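Local coordinates for protein endonuclease NucS (Pyrococcus abyssi, PDB 2VLD) that cleaves both 3' and 5' single-stranded ends of branched DNA, working as a homodimer that also interacts with PCNA, at residues G27-F32 against Y108-F113. The protein carries 2 engineered substitutions. Sequence-based numbering, arbitrary orientation.
Sequences GVVTIF and YSLVVF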
# COMPACT_ATOMS: atom_id res chain seq x y z
N GLY A 27 0.44 -1.92 -16.71
CA GLY A 27 -0.32 -1.13 -15.75
C GLY A 27 -0.38 -1.74 -14.36
O GLY A 27 0.07 -2.87 -14.15
N VAL A 28 -0.92 -0.98 -13.42
CA VAL A 28 -1.12 -1.43 -12.04
C VAL A 28 -2.56 -1.90 -11.90
O VAL A 28 -3.50 -1.18 -12.28
CB VAL A 28 -0.83 -0.30 -11.01
CG1 VAL A 28 -1.10 -0.78 -9.58
CG2 VAL A 28 0.60 0.18 -11.13
N VAL A 29 -2.73 -3.12 -11.36
CA VAL A 29 -4.05 -3.66 -11.02
C VAL A 29 -4.37 -3.37 -9.55
O VAL A 29 -3.56 -3.65 -8.68
CB VAL A 29 -4.13 -5.19 -11.24
CG1 VAL A 29 -5.58 -5.68 -11.18
CG2 VAL A 29 -3.51 -5.57 -12.58
N THR A 30 -5.55 -2.79 -9.30
CA THR A 30 -6.04 -2.62 -7.94
C THR A 30 -7.43 -3.23 -7.83
O THR A 30 -8.38 -2.76 -8.47
CB THR A 30 -6.10 -1.14 -7.52
OG1 THR A 30 -4.81 -0.54 -7.69
CG2 THR A 30 -6.51 -1.00 -6.05
N ILE A 31 -7.56 -4.28 -7.02
CA ILE A 31 -8.83 -4.95 -6.84
C ILE A 31 -9.38 -4.60 -5.46
O ILE A 31 -8.66 -4.64 -4.45
CB ILE A 31 -8.67 -6.47 -6.99
CG1 ILE A 31 -8.22 -6.81 -8.42
CG2 ILE A 31 -9.97 -7.18 -6.68
CD1 ILE A 31 -7.38 -8.09 -8.53
N PHE A 32 -10.65 -4.24 -5.42
CA PHE A 32 -11.40 -4.18 -4.18
C PHE A 32 -12.29 -5.42 -4.15
O PHE A 32 -13.08 -5.64 -5.07
CB PHE A 32 -12.23 -2.91 -4.14
CG PHE A 32 -11.48 -1.70 -4.55
CD1 PHE A 32 -11.14 -1.50 -5.89
CD2 PHE A 32 -11.09 -0.77 -3.61
CE1 PHE A 32 -10.42 -0.38 -6.28
CE2 PHE A 32 -10.36 0.36 -3.98
CZ PHE A 32 -10.03 0.56 -5.32
N TYR A 108 -15.74 -6.71 -5.81
CA TYR A 108 -16.54 -5.50 -5.90
C TYR A 108 -16.14 -4.63 -7.08
O TYR A 108 -16.97 -3.96 -7.68
CB TYR A 108 -16.44 -4.67 -4.63
CG TYR A 108 -16.86 -5.39 -3.37
CD1 TYR A 108 -15.94 -5.63 -2.35
CD2 TYR A 108 -18.18 -5.81 -3.18
CE1 TYR A 108 -16.31 -6.27 -1.18
CE2 TYR A 108 -18.56 -6.45 -2.01
CZ TYR A 108 -17.62 -6.69 -1.02
OH TYR A 108 -17.97 -7.32 0.14
N SER A 109 -14.86 -4.65 -7.42
CA SER A 109 -14.35 -3.86 -8.53
C SER A 109 -12.89 -4.13 -8.78
O SER A 109 -12.14 -4.47 -7.87
CB SER A 109 -14.54 -2.36 -8.29
OG SER A 109 -13.79 -1.61 -9.23
N LEU A 110 -12.49 -3.95 -10.03
CA LEU A 110 -11.12 -4.03 -10.44
C LEU A 110 -10.80 -2.77 -11.22
O LEU A 110 -11.60 -2.30 -12.02
CB LEU A 110 -10.91 -5.29 -11.30
CG LEU A 110 -9.50 -5.67 -11.77
CD1 LEU A 110 -9.47 -7.13 -12.21
CD2 LEU A 110 -9.03 -4.76 -12.89
N VAL A 111 -9.62 -2.20 -10.97
CA VAL A 111 -9.17 -1.00 -11.66
C VAL A 111 -7.76 -1.22 -12.24
O VAL A 111 -6.82 -1.59 -11.52
CB VAL A 111 -9.13 0.20 -10.70
CG1 VAL A 111 -8.53 1.42 -11.40
CG2 VAL A 111 -10.52 0.52 -10.16
N VAL A 112 -7.63 -0.99 -13.55
CA VAL A 112 -6.31 -0.98 -14.18
C VAL A 112 -5.90 0.47 -14.28
O VAL A 112 -6.70 1.33 -14.65
CB VAL A 112 -6.33 -1.61 -15.60
CG1 VAL A 112 -4.93 -1.64 -16.21
CG2 VAL A 112 -6.91 -3.01 -15.56
N PHE A 113 -4.65 0.74 -13.93
CA PHE A 113 -4.13 2.10 -13.92
C PHE A 113 -2.83 2.14 -14.69
O PHE A 113 -1.78 1.77 -14.19
CB PHE A 113 -3.95 2.58 -12.48
CG PHE A 113 -3.38 3.96 -12.36
CD1 PHE A 113 -3.60 4.92 -13.35
CD2 PHE A 113 -2.66 4.32 -11.23
CE1 PHE A 113 -3.06 6.21 -13.23
CE2 PHE A 113 -2.13 5.62 -11.09
CZ PHE A 113 -2.34 6.56 -12.09
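Segments 28-32 and 108-113, parts of strands 28-40 and 106-113, run antiparallel in the sheet of the N-terminal, PH-like domain, which carries the single-stranded DNA binding site, with a classic beta bulge where Phe-32 faces both Tyr-108 and Ser-109. Val-28/Phe-113, Thr-30/Val-111 and Phe-32/Ser-109 are the hydrogen-bonded pairs. Val-28 N reaches Phe-113 O at 3.0 Å, an almost straight bond from well above the carbonyl plane, whereas Thr-30 N meets Val-111 O at 2.8 Å, in the plane of that carbonyl. At the bulge Phe-32 O takes a bond from Ser-109 N at 3.1 Å and a weak one from Tyr-108 N; Tyr-108 OH is hydrogen-bonded to OD1 of Asp-51.

On the face towards helix 12-25, Leu-110 crosses both Val-29 and Ile-31. With CG anti to the backbone N (chi1 -175°), its CG lies 3.8 Å from Ile-31 CG1, and its CD2 sits 4.0 Å from Val-29 CG1. Leu-110 also touches Leu-18 of the helix. On the reverse face Ser-109 O lies in the Phe-32 ring plane, 3.7 Å from CD1, and Val-111 CG2 is 4.0 Å from Phe-32 CE1. The Phe-32 ring meets Phe-113 of the second subunit at about 85°, and Phe-113 meets Phe-32 of that subunit edge-to-face. One face is thus apolar and packs on the helix; the other, which also carries Thr-30 and Ser-109, sends aromatic rings to the dimer interface.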